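Transcriptional regulator, LacI family (Lactobacillus brevis, PDB 3JY6) probably acts as a DNA-binding transcriptional regulator of the LacI family, with a periplasmic-binding-protein-like core that pairs into a dimer. Local coordinates at residues L9-V14 / R57-R62; I29-E34 / N235-G240; R36-V41 / I246-L251; D65-Q70 / Q76-I81. All coordinates share one frame; numbering follows the deposited sequence.

Contact 1 (L9-V14 / R57-R62); sequences LIAVIV and RAIGSR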
loop_
_atom_site.group_PDB
_atom_site.type_symbol
_atom_site.label_atom_id
_atom_site.label_comp_id
_atom_site.label_asym_id
_atom_site.label_seq_id
_atom_site.Cartn_x
_atom_site.Cartn_y
_atom_site.Cartn_z
ATOM N N LEU A 9 11.466 -2.188 -21.125
ATOM C CA LEU A 9 10.839 -2.528 -19.859
ATOM C C LEU A 9 11.921 -2.604 -18.796
ATOM O O LEU A 9 12.939 -3.282 -18.976
ATOM C CB LEU A 9 10.155 -3.894 -19.931
ATOM C CG LEU A 9 8.893 -4.058 -20.761
ATOM C CD1 LEU A 9 8.309 -5.447 -20.510
ATOM C CD2 LEU A 9 7.906 -2.973 -20.385
ATOM N N ILE A 10 11.694 -1.906 -17.693
ATOM C CA ILE A 10 12.623 -1.905 -16.570
ATOM C C ILE A 10 11.954 -2.650 -15.423
ATOM O O ILE A 10 10.851 -2.297 -15.002
ATOM C CB ILE A 10 12.960 -0.468 -16.113
ATOM C CG1 ILE A 10 13.591 0.302 -17.275
ATOM C CG2 ILE A 10 13.922 -0.501 -14.912
ATOM C CD1 ILE A 10 14.860 -0.350 -17.838
ATOM N N ALA A 11 12.611 -3.687 -14.924
ATOM C CA ALA A 11 12.057 -4.458 -13.823
ATOM C C ALA A 11 12.356 -3.784 -12.497
ATOM O O ALA A 11 13.468 -3.334 -12.245
ATOM C CB ALA A 11 12.630 -5.888 -13.813
ATOM N N VAL A 12 11.350 -3.710 -11.637
ATOM C CA VAL A 12 11.551 -3.120 -10.329
ATOM C C VAL A 12 11.128 -4.184 -9.318
ATOM O O VAL A 12 9.971 -4.584 -9.291
ATOM C CB VAL A 12 10.700 -1.855 -10.162
ATOM C CG1 VAL A 12 11.031 -1.188 -8.838
ATOM C CG2 VAL A 12 10.953 -0.886 -11.342
ATOM N N ILE A 13 12.064 -4.670 -8.515
ATOM C CA ILE A 13 11.706 -5.686 -7.524
ATOM C C ILE A 13 11.708 -5.068 -6.133
ATOM O O ILE A 13 12.748 -4.624 -5.656
ATOM C CB ILE A 13 12.702 -6.886 -7.519
ATOM C CG1 ILE A 13 12.694 -7.605 -8.866
ATOM C CG2 ILE A 13 12.291 -7.902 -6.465
ATOM C CD1 ILE A 13 13.645 -8.839 -8.907
ATOM N N VAL A 14 10.545 -5.029 -5.485
ATOM C CA VAL A 14 10.482 -4.472 -4.134
ATOM C C VAL A 14 10.393 -5.594 -3.104
ATOM O O VAL A 14 9.977 -6.709 -3.418
ATOM C CB VAL A 14 9.285 -3.506 -3.959
ATOM C CG1 VAL A 14 9.393 -2.397 -4.984
ATOM C CG2 VAL A 14 7.960 -4.248 -4.107
ATOM N N ARG A 57 15.221 -14.845 -12.327
ATOM C CA ARG A 57 15.441 -15.788 -13.423
ATOM C C ARG A 57 14.471 -15.496 -14.552
ATOM O O ARG A 57 14.779 -15.716 -15.719
ATOM C CB ARG A 57 15.259 -17.235 -12.955
ATOM C CG ARG A 57 16.366 -17.767 -12.036
ATOM C CD ARG A 57 16.112 -19.240 -11.704
ATOM N NE ARG A 57 16.171 -19.518 -10.271
ATOM C CZ ARG A 57 17.292 -19.740 -9.592
ATOM N NH1 ARG A 57 18.468 -19.722 -10.209
ATOM N NH2 ARG A 57 17.235 -19.990 -8.292
ATOM N N ALA A 58 13.294 -14.993 -14.194
ATOM C CA ALA A 58 12.283 -14.646 -15.180
ATOM C C ALA A 58 12.678 -13.341 -15.855
ATOM O O ALA A 58 12.550 -13.179 -17.070
ATOM C CB ALA A 58 10.916 -14.488 -14.504
ATOM N N ILE A 59 13.157 -12.402 -15.054
ATOM C CA ILE A 59 13.564 -11.101 -15.565
ATOM C C ILE A 59 14.703 -11.202 -16.583
ATOM O O ILE A 59 14.767 -10.420 -17.537
ATOM C CB ILE A 59 13.954 -10.190 -14.393
ATOM C CG1 ILE A 59 12.668 -9.782 -13.651
ATOM C CG2 ILE A 59 14.752 -8.987 -14.890
ATOM C CD1 ILE A 59 12.881 -9.248 -12.269
ATOM N N GLY A 60 15.592 -12.169 -16.381
ATOM C CA GLY A 60 16.699 -12.347 -17.301
ATOM C C GLY A 60 16.354 -13.130 -18.560
ATOM O O GLY A 60 17.062 -13.019 -19.559
ATOM N N SER A 61 15.268 -13.902 -18.527
ATOM C CA SER A 61 14.869 -14.714 -19.681
ATOM C C SER A 61 13.627 -14.223 -20.418
ATOM O O SER A 61 12.931 -15.021 -21.061
ATOM C CB SER A 61 14.626 -16.157 -19.250
ATOM O OG SER A 61 13.464 -16.248 -18.441
ATOM N N ARG A 62 13.350 -12.924 -20.314
ATOM C CA ARG A 62 12.203 -12.307 -20.977
ATOM C C ARG A 62 12.650 -10.996 -21.616
ATOM O O ARG A 62 11.877 -10.310 -22.290
ATOM C CB ARG A 62 11.080 -12.042 -19.972
ATOM C CG ARG A 62 10.007 -13.119 -19.933
ATOM C CD ARG A 62 9.109 -13.022 -21.162
ATOM N NE ARG A 62 7.966 -13.924 -21.085
ATOM C CZ ARG A 62 6.893 -13.838 -21.865
ATOM N NH1 ARG A 62 6.810 -12.888 -22.788
ATOM N NH2 ARG A 62 5.906 -14.709 -21.724
#
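Strand 9-14 and the last turn of helix 49-60 come nearest at Ala11 and Ile59, with 7.0 Å between their CA atoms, a separation bridged by side chains alone. Ile59 sends its whole branched side chain at the strand. Its CD1 is the nearest atom to Ala11 CB, at 3.7 Å, with CG1 and CG2 close behind, the CG2 of Ile59 lying 3.9 Å from Ala11 CB, so three carbons of Ile59 cover the alanine methyl. The same CD1 also meets Ile13, whose extended chain (chi2 -178°) carries CD1 out from the strand to 3.5 Å from Ile59 CD1, tighter than an ordinary methyl-methyl contact. The two isoleucines cross at a slant. Helix 49-60 is the connection of a beta-alpha-beta crossover from strand 39-44 to strand 66-70, and because strand 9-14 lies between those two in the parallel sheet, the helix passes over it. Replacing Ile59 with an alanine would probably open a gap over Ala11 and leave the Ile13 terminal methyl without its tight neighbour. Phe43 and Phe64 each touch both Ala11 and Ile59, adding aromatic rings to this apolar layer. Val12 points to the other face of the sheet, against helix 20-34, while Arg62 beyond the helix forms a salt bridge with Asp65 of the second subunit.

Contact 2 (I29-E34 / N235-G240); sequences ISSILE and NPFLMG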
loop_
_atom_site.group_PDB
_atom_site.type_symbol
_atom_site.label_atom_id
_atom_site.label_comp_id
_atom_site.label_asym_id
_atom_site.label_seq_id
_atom_site.Cartn_x
_atom_site.Cartn_y
_atom_site.Cartn_z
ATOM N N ILE A 29 9.760 5.880 -9.797
ATOM C CA ILE A 29 10.469 5.263 -10.912
ATOM C C ILE A 29 9.701 5.410 -12.223
ATOM O O ILE A 29 10.289 5.682 -13.263
ATOM C CB ILE A 29 10.695 3.750 -10.634
ATOM C CG1 ILE A 29 11.754 3.581 -9.543
ATOM C CG2 ILE A 29 11.099 3.013 -11.919
ATOM C CD1 ILE A 29 11.805 2.191 -8.990
ATOM N N SER A 30 8.384 5.221 -12.154
ATOM C CA SER A 30 7.531 5.305 -13.327
ATOM C C SER A 30 7.417 6.694 -13.924
ATOM O O SER A 30 7.378 6.821 -15.142
ATOM C CB SER A 30 6.137 4.761 -13.005
ATOM O OG SER A 30 6.193 3.362 -12.790
ATOM N N SER A 31 7.371 7.733 -13.092
ATOM C CA SER A 31 7.265 9.092 -13.621
ATOM C C SER A 31 8.548 9.539 -14.331
ATOM O O SER A 31 8.488 10.319 -15.282
ATOM C CB SER A 31 6.924 10.097 -12.520
ATOM O OG SER A 31 8.061 10.392 -11.738
ATOM N N ILE A 32 9.706 9.067 -13.869
ATOM C CA ILE A 32 10.961 9.440 -14.525
ATOM C C ILE A 32 11.171 8.608 -15.789
ATOM O O ILE A 32 11.489 9.153 -16.851
ATOM C CB ILE A 32 12.188 9.259 -13.585
ATOM C CG1 ILE A 32 12.107 10.257 -12.432
ATOM C CG2 ILE A 32 13.500 9.491 -14.358
ATOM C CD1 ILE A 32 12.049 11.724 -12.869
ATOM N N LEU A 33 10.974 7.294 -15.685
ATOM C CA LEU A 33 11.160 6.417 -16.840
ATOM C C LEU A 33 10.254 6.761 -18.035
ATOM O O LEU A 33 10.617 6.530 -19.191
ATOM C CB LEU A 33 10.936 4.958 -16.449
ATOM C CG LEU A 33 11.936 4.236 -15.548
ATOM C CD1 LEU A 33 11.512 2.765 -15.443
ATOM C CD2 LEU A 33 13.358 4.350 -16.115
ATOM N N GLU A 34 9.085 7.321 -17.746
ATOM C CA GLU A 34 8.120 7.691 -18.775
ATOM C C GLU A 34 8.660 8.781 -19.695
ATOM O O GLU A 34 8.416 8.768 -20.892
ATOM C CB GLU A 34 6.817 8.167 -18.114
ATOM C CG GLU A 34 5.655 8.461 -19.065
ATOM C CD GLU A 34 5.879 9.700 -19.940
ATOM O OE1 GLU A 34 6.188 10.788 -19.397
ATOM O OE2 GLU A 34 5.733 9.586 -21.180
ATOM N N ASN A 235 11.027 9.983 1.845
ATOM C CA ASN A 235 10.823 10.540 0.502
ATOM C C ASN A 235 10.939 9.403 -0.530
ATOM O O ASN A 235 11.694 9.514 -1.488
ATOM C CB ASN A 235 11.911 11.580 0.172
ATOM C CG ASN A 235 11.681 12.926 0.836
ATOM O OD1 ASN A 235 12.637 13.653 1.150
ATOM N ND2 ASN A 235 10.419 13.281 1.027
ATOM N N PRO A 236 10.197 8.305 -0.346
ATOM C CA PRO A 236 10.266 7.179 -1.289
ATOM C C PRO A 236 10.043 7.507 -2.767
ATOM O O PRO A 236 10.685 6.920 -3.644
ATOM C CB PRO A 236 9.228 6.199 -0.740
ATOM C CG PRO A 236 8.254 7.102 -0.023
ATOM C CD PRO A 236 9.162 8.075 0.673
ATOM N N PHE A 237 9.136 8.436 -3.050
ATOM C CA PHE A 237 8.887 8.812 -4.438
ATOM C C PHE A 237 10.187 9.393 -4.993
ATOM O O PHE A 237 10.604 9.072 -6.113
ATOM C CB PHE A 237 7.783 9.878 -4.539
ATOM C CG PHE A 237 7.409 10.234 -5.963
ATOM C CD1 PHE A 237 6.375 9.565 -6.620
ATOM C CD2 PHE A 237 8.107 11.233 -6.653
ATOM C CE1 PHE A 237 6.032 9.889 -7.964
ATOM C CE2 PHE A 237 7.782 11.566 -7.988
ATOM C CZ PHE A 237 6.741 10.891 -8.641
ATOM N N LEU A 238 10.827 10.241 -4.195
ATOM C CA LEU A 238 12.068 10.880 -4.606
ATOM C C LEU A 238 13.195 9.873 -4.750
ATOM O O LEU A 238 14.007 9.972 -5.666
ATOM C CB LEU A 238 12.463 11.967 -3.602
ATOM C CG LEU A 238 13.702 12.781 -3.960
ATOM C CD1 LEU A 238 13.448 13.559 -5.234
ATOM C CD2 LEU A 238 14.033 13.726 -2.821
ATOM N N MET A 239 13.259 8.909 -3.840
ATOM C CA MET A 239 14.295 7.881 -3.911
ATOM C C MET A 239 14.059 7.056 -5.187
ATOM O O MET A 239 14.999 6.708 -5.910
ATOM C CB MET A 239 14.240 6.983 -2.662
ATOM C CG MET A 239 14.717 7.638 -1.344
ATOM S SD MET A 239 14.642 6.516 0.099
ATOM C CE MET A 239 16.163 5.634 -0.062
ATOM N N GLY A 240 12.789 6.786 -5.473
ATOM C CA GLY A 240 12.436 6.021 -6.662
ATOM C C GLY A 240 12.744 6.780 -7.946
ATOM O O GLY A 240 13.229 6.208 -8.927
#
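Ile29 and Gly240 bring helices 20-34 and 236-251 almost backbone to backbone, their CA atoms 4.7 Å apart. Ile29 lays its CG1 branch alongside the glycine carbonyl, CG1 being 3.1 Å from Gly240 O. With CG1 anti to the carbonyl carbon of its own residue (chi1 -72°), that branch stays beside its own backbone N, the side from which Gly240 O approaches. The Ile29 CA joins in through a bent CA-H...O contact, 3.5 Å from Gly240 O with 124° at the hydrogen. A side chain at Gly240 would probably be crowded, its first carbon pressing on Ile29 N and Pro236 O. Both helices pack on the same face of the six-stranded parallel sheet in this periplasmic-binding-protein-like fold, 236-251 being added from a distant part of the chain. Farther out, Phe237 swings its ring towards the first helix, and the CZ corner meets the hydroxyl of Ser31, Ser31 OG lying 3.4 Å from Phe237 CZ. The oxygen approaches the ring obliquely, and its own hydrogen bond goes back to Gly28 O within its helix, leaving the encounter with the phenyl ring to van der Waals contact. No hydrogen bond ties the segments together: Gly240 O bonds to Ser243 OG within its own helix, and what joins the pair is close apolar and backbone fit, which the lack of a side chain at Gly240 favours.

Contact 3 (R36-V41 / I246-L251); sequences RGYIGV and IMLRQL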
loop_
_atom_site.group_PDB
_atom_site.type_symbol
_atom_site.label_atom_id
_atom_site.label_comp_id
_atom_site.label_asym_id
_atom_site.label_seq_id
_atom_site.Cartn_x
_atom_site.Cartn_y
_atom_site.Cartn_z
ATOM N N ARG A 36 11.171 9.061 -21.070
ATOM C CA ARG A 36 12.006 8.536 -22.139
ATOM C C ARG A 36 11.489 7.264 -22.811
ATOM O O ARG A 36 12.246 6.548 -23.465
ATOM C CB ARG A 36 13.435 8.329 -21.627
ATOM C CG ARG A 36 14.067 9.618 -21.119
ATOM C CD ARG A 36 15.568 9.478 -20.938
ATOM N NE ARG A 36 16.154 10.641 -20.265
ATOM C CZ ARG A 36 17.440 10.732 -19.933
ATOM N NH1 ARG A 36 18.269 9.733 -20.212
ATOM N NH2 ARG A 36 17.900 11.814 -19.314
ATOM N N GLY A 37 10.196 6.985 -22.659
ATOM C CA GLY A 37 9.619 5.813 -23.304
ATOM C C GLY A 37 9.808 4.494 -22.595
ATOM O O GLY A 37 9.397 3.446 -23.094
ATOM N N TYR A 38 10.436 4.526 -21.429
ATOM C CA TYR A 38 10.652 3.307 -20.676
ATOM C C TYR A 38 9.452 3.054 -19.765
ATOM O O TYR A 38 8.746 3.982 -19.356
ATOM C CB TYR A 38 11.961 3.421 -19.885
ATOM C CG TYR A 38 13.188 3.209 -20.759
ATOM C CD1 TYR A 38 13.638 1.917 -21.068
ATOM C CD2 TYR A 38 13.862 4.290 -21.322
ATOM C CE1 TYR A 38 14.735 1.709 -21.921
ATOM C CE2 TYR A 38 14.958 4.092 -22.180
ATOM C CZ TYR A 38 15.384 2.794 -22.475
ATOM O OH TYR A 38 16.439 2.577 -23.345
ATOM N N ILE A 39 9.210 1.789 -19.463
ATOM C CA ILE A 39 8.082 1.437 -18.625
ATOM C C ILE A 39 8.484 0.601 -17.427
ATOM O O ILE A 39 9.050 -0.479 -17.585
ATOM C CB ILE A 39 7.040 0.670 -19.441
ATOM C CG1 ILE A 39 6.584 1.547 -20.599
ATOM C CG2 ILE A 39 5.852 0.292 -18.560
ATOM C CD1 ILE A 39 5.668 0.849 -21.539
ATOM N N GLY A 40 8.196 1.114 -16.233
ATOM C CA GLY A 40 8.515 0.381 -15.024
ATOM C C GLY A 40 7.543 -0.775 -14.872
ATOM O O GLY A 40 6.352 -0.653 -15.170
ATOM N N VAL A 41 8.062 -1.910 -14.427
ATOM C CA VAL A 41 7.270 -3.104 -14.214
ATOM C C VAL A 41 7.535 -3.505 -12.765
ATOM O O VAL A 41 8.692 -3.664 -12.373
ATOM C CB VAL A 41 7.738 -4.233 -15.148
ATOM C CG1 VAL A 41 6.994 -5.499 -14.820
ATOM C CG2 VAL A 41 7.521 -3.837 -16.624
ATOM N N ILE A 246 19.242 7.517 -12.477
ATOM C CA ILE A 246 20.515 6.825 -12.610
ATOM C C ILE A 246 20.381 5.743 -13.688
ATOM O O ILE A 246 21.253 5.587 -14.540
ATOM C CB ILE A 246 20.927 6.181 -11.253
ATOM C CG1 ILE A 246 21.227 7.281 -10.222
ATOM C CG2 ILE A 246 22.132 5.295 -11.449
ATOM C CD1 ILE A 246 21.530 6.758 -8.829
ATOM N N MET A 247 19.272 5.007 -13.657
ATOM C CA MET A 247 19.040 3.948 -14.633
ATOM C C MET A 247 19.079 4.500 -16.055
ATOM O O MET A 247 19.736 3.938 -16.931
ATOM C CB MET A 247 17.692 3.266 -14.364
ATOM C CG MET A 247 17.245 2.192 -15.398
ATOM S SD MET A 247 18.396 0.816 -15.572
ATOM C CE MET A 247 17.980 0.143 -16.873
ATOM N N LEU A 248 18.381 5.604 -16.285
ATOM C CA LEU A 248 18.362 6.200 -17.610
ATOM C C LEU A 248 19.776 6.589 -18.050
ATOM O O LEU A 248 20.080 6.581 -19.236
ATOM C CB LEU A 248 17.461 7.427 -17.618
ATOM C CG LEU A 248 15.973 7.143 -17.394
ATOM C CD1 LEU A 248 15.197 8.452 -17.452
ATOM C CD2 LEU A 248 15.461 6.186 -18.463
ATOM N N ARG A 249 20.633 6.932 -17.090
ATOM C CA ARG A 249 22.008 7.298 -17.409
ATOM C C ARG A 249 22.768 6.052 -17.841
ATOM O O ARG A 249 23.609 6.111 -18.738
ATOM C CB ARG A 249 22.691 7.954 -16.202
ATOM C CG ARG A 249 22.318 9.413 -15.996
ATOM C CD ARG A 249 22.830 9.927 -14.665
ATOM N NE ARG A 249 24.289 9.813 -14.538
ATOM C CZ ARG A 249 24.927 9.873 -13.371
ATOM N NH1 ARG A 249 24.231 10.038 -12.253
ATOM N NH2 ARG A 249 26.245 9.767 -13.313
ATOM N N GLN A 250 22.468 4.916 -17.218
ATOM C CA GLN A 250 23.136 3.668 -17.585
ATOM C C GLN A 250 22.615 3.211 -18.956
ATOM O O GLN A 250 23.388 2.735 -19.787
ATOM C CB GLN A 250 22.875 2.568 -16.542
ATOM C CG GLN A 250 23.342 2.877 -15.102
ATOM C CD GLN A 250 22.847 1.828 -14.086
ATOM O OE1 GLN A 250 21.655 1.553 -14.005
ATOM N NE2 GLN A 250 23.761 1.245 -13.326
ATOM N N LEU A 251 21.309 3.378 -19.187
ATOM C CA LEU A 251 20.672 2.986 -20.450
ATOM C C LEU A 251 21.164 3.830 -21.615
ATOM O O LEU A 251 21.123 3.401 -22.775
ATOM C CB LEU A 251 19.150 3.129 -20.349
ATOM C CG LEU A 251 18.432 2.099 -19.474
ATOM C CD1 LEU A 251 16.979 2.515 -19.258
ATOM C CD2 LEU A 251 18.516 0.727 -20.133
HETATM O O HOH W 1 18.122 6.906 -21.589
#
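Leu251 CD1 sits nearly on the axis of the Tyr38 ring, 3.6 Å from its centroid and 14° off the ring normal, a CH-pi contact centred on one face. Tyr38 and Leu251 reach toward each other from their two segments. Leu248, one turn earlier in helix 236-251, runs antiparallel beside the ring and touches it obliquely, its CD2 3.8 Å from Tyr38 CD2. Leu248 CD1 packs along the arginine chain, 3.7 Å from Arg36 CD. That chain, extended from CG to NE (chi2 -166°), crosses the leucine and brings its guanidinium face over Leu248 CB, which lies 3.6 Å from Arg36 NH1. A water in the guanidinium plane, 3.1 Å from Arg36 NH1, accepts from it and donates to Leu248 O, linking the charge to the helix backbone. With a serine in place of Tyr38, the Leu251 methyl would probably lose the aromatic face that covers it and Leu248 CD2 its flank. Gly37, just before Tyr38, is the C-prime residue of the Schellman motif that ends helix 20-34. Tyr38 also makes a cation-pi contact with Lys8, while Leu248 packs on Ile32 and Leu33 of helix 20-34 and Leu251 on Ile10 of strand 9-14.

Contact 4 (D65-Q70 / Q76-I81); sequences DGLILQ and QTVQEI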
loop_
_atom_site.group_PDB
_atom_site.type_symbol
_atom_site.label_atom_id
_atom_site.label_comp_id
_atom_site.label_asym_id
_atom_site.label_seq_id
_atom_site.Cartn_x
_atom_site.Cartn_y
_atom_site.Cartn_z
ATOM N N ASP A 65 15.164 -4.433 -19.877
ATOM C CA ASP A 65 16.371 -3.657 -20.123
ATOM C C ASP A 65 17.083 -3.104 -18.904
ATOM O O ASP A 65 18.116 -2.451 -19.040
ATOM C CB ASP A 65 16.087 -2.518 -21.100
ATOM C CG ASP A 65 15.678 -3.022 -22.481
ATOM O OD1 ASP A 65 15.909 -4.213 -22.795
ATOM O OD2 ASP A 65 15.130 -2.219 -23.265
ATOM N N GLY A 66 16.555 -3.381 -17.719
ATOM C CA GLY A 66 17.180 -2.876 -16.511
ATOM C C GLY A 66 16.532 -3.413 -15.254
ATOM O O GLY A 66 15.401 -3.909 -15.279
ATOM N N LEU A 67 17.253 -3.306 -14.148
ATOM C CA LEU A 67 16.767 -3.788 -12.877
ATOM C C LEU A 67 16.994 -2.765 -11.773
ATOM O O LEU A 67 18.107 -2.278 -11.583
ATOM C CB LEU A 67 17.483 -5.102 -12.497
ATOM C CG LEU A 67 17.251 -5.653 -11.083
ATOM C CD1 LEU A 67 15.776 -5.959 -10.905
ATOM C CD2 LEU A 67 18.080 -6.896 -10.844
ATOM N N ILE A 68 15.922 -2.422 -11.071
ATOM C CA ILE A 68 16.034 -1.516 -9.939
ATOM C C ILE A 68 15.720 -2.439 -8.770
ATOM O O ILE A 68 14.629 -3.024 -8.683
ATOM C CB ILE A 68 15.049 -0.347 -10.028
ATOM C CG1 ILE A 68 15.355 0.479 -11.286
ATOM C CG2 ILE A 68 15.170 0.510 -8.789
ATOM C CD1 ILE A 68 14.537 1.732 -11.444
ATOM N N LEU A 69 16.697 -2.592 -7.888
ATOM C CA LEU A 69 16.566 -3.518 -6.777
ATOM C C LEU A 69 16.322 -2.905 -5.400
ATOM O O LEU A 69 17.176 -2.206 -4.856
ATOM C CB LEU A 69 17.826 -4.384 -6.741
ATOM C CG LEU A 69 17.897 -5.652 -5.903
ATOM C CD1 LEU A 69 16.938 -6.699 -6.465
ATOM C CD2 LEU A 69 19.339 -6.181 -5.931
ATOM N N GLN A 70 15.150 -3.170 -4.836
ATOM C CA GLN A 70 14.824 -2.663 -3.509
ATOM C C GLN A 70 14.466 -3.896 -2.693
ATOM O O GLN A 70 13.452 -3.923 -1.986
ATOM C CB GLN A 70 13.633 -1.691 -3.582
ATOM C CG GLN A 70 13.393 -0.857 -2.309
ATOM C CD GLN A 70 12.321 -1.431 -1.410
ATOM O OE1 GLN A 70 11.170 -1.599 -1.822
ATOM N NE2 GLN A 70 12.688 -1.726 -0.164
ATOM N N GLN A 76 26.234 -11.540 -5.459
ATOM C CA GLN A 76 26.591 -12.895 -5.896
ATOM C C GLN A 76 25.380 -13.560 -6.556
ATOM O O GLN A 76 25.510 -14.261 -7.559
ATOM C CB GLN A 76 27.066 -13.764 -4.715
ATOM C CG GLN A 76 27.829 -15.020 -5.157
ATOM C CD GLN A 76 27.904 -16.103 -4.085
ATOM O OE1 GLN A 76 27.889 -15.819 -2.886
ATOM N NE2 GLN A 76 27.997 -17.350 -4.519
ATOM N N THR A 77 24.198 -13.326 -5.996
ATOM C CA THR A 77 22.960 -13.890 -6.539
ATOM C C THR A 77 22.577 -13.237 -7.878
ATOM O O THR A 77 22.198 -13.916 -8.842
ATOM C CB THR A 77 21.765 -13.681 -5.560
ATOM O OG1 THR A 77 22.033 -14.338 -4.318
ATOM C CG2 THR A 77 20.480 -14.256 -6.161
ATOM N N VAL A 78 22.666 -11.911 -7.921
ATOM C CA VAL A 78 22.309 -11.174 -9.119
ATOM C C VAL A 78 23.287 -11.414 -10.267
ATOM O O VAL A 78 22.911 -11.320 -11.436
ATOM C CB VAL A 78 22.219 -9.666 -8.825
ATOM C CG1 VAL A 78 21.964 -8.898 -10.103
ATOM C CG2 VAL A 78 21.101 -9.411 -7.819
ATOM N N GLN A 79 24.535 -11.734 -9.926
ATOM C CA GLN A 79 25.550 -12.002 -10.933
ATOM C C GLN A 79 25.311 -13.401 -11.496
ATOM O O GLN A 79 25.233 -13.584 -12.703
ATOM C CB GLN A 79 26.951 -11.932 -10.315
ATOM C CG GLN A 79 28.081 -12.350 -11.247
ATOM C CD GLN A 79 28.264 -11.393 -12.406
ATOM O OE1 GLN A 79 28.185 -10.170 -12.240
ATOM N NE2 GLN A 79 28.531 -11.940 -13.586
ATOM N N GLU A 80 25.178 -14.378 -10.608
ATOM C CA GLU A 80 24.974 -15.765 -10.999
ATOM C C GLU A 80 23.722 -16.001 -11.834
ATOM O O GLU A 80 23.679 -16.938 -12.636
ATOM C CB GLU A 80 24.970 -16.662 -9.750
ATOM C CG GLU A 80 26.247 -17.496 -9.596
ATOM C CD GLU A 80 26.640 -17.785 -8.142
ATOM O OE1 GLU A 80 25.748 -18.080 -7.314
ATOM O OE2 GLU A 80 27.857 -17.735 -7.829
ATOM N N ILE A 81 22.710 -15.149 -11.667
ATOM C CA ILE A 81 21.463 -15.286 -12.422
ATOM C C ILE A 81 21.367 -14.422 -13.684
ATOM O O ILE A 81 21.035 -14.929 -14.751
ATOM C CB ILE A 81 20.234 -14.973 -11.531
ATOM C CG1 ILE A 81 20.109 -16.029 -10.434
ATOM C CG2 ILE A 81 18.962 -14.941 -12.378
ATOM C CD1 ILE A 81 19.003 -15.749 -9.416
#
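The beta-alpha-beta unit made of strand 66-70, helix 75-82 and strand 88-91 packs its first strand against its helix here, where Leu67 and Leu69 meet Val78. The backbones stand well apart, 9.9 Å between the CA atoms of Leu69 and Val78, and branched apolar side chains span the distance. Val78 divides its methyls between the two leucines: CG2 lies 4.1 Å from Leu69 CD2, whereas CG1 makes a looser approach of 4.4 Å to Leu67 CD2. Leu69 holds CG anti to the backbone N (chi1 -166°), which stretches its chain out from the sheet, and the side chains of Leu69 and Val78 run antiparallel, side by side. Two residues apart on the strand, both leucines project from the same face of the parallel sheet, the face over which helix 75-82 returns the chain towards strand 88-91. That last strand lies directly beside 66-70, and Leu67 is joined to Val89 by backbone hydrogen bonding. The segments bury 85 Å² between them, and other residues join in: Leu56 of helix 49-60 touches Leu67, Glu52 of the same helix touches Leu69, and Trp100 touches Val78. On the helix side, a weak but nearly straight bond joins Gln76 NE2 to Glu80 OE2, 3.3 Å apart, one turn along.

How the contacts relate
All four contacts gather round one parallel sheet. Contacts 1 and 4, with centres 8 Å apart, lie on the face covered by helices 49-60 and 75-82; their strands are neighbours, joined by a probable hydrogen bond of 2.8 Å from Ala11 N to Gly66 O. Contacts 2 and 3, 11 Å apart, share helix 236-251 on the other face. Strand 9-14 of contact 1 connects to both: Ile10 O and Val41 N of contact 3 make a probable hydrogen bond of 2.9 Å, and Val12 CG1 reaches Ile29 CD1 of contact 2 at 3.5 Å. Contacts 1, 2 and 3 also touch the second subunit, whereas no other chain of the assembly touches the segments of contact 4.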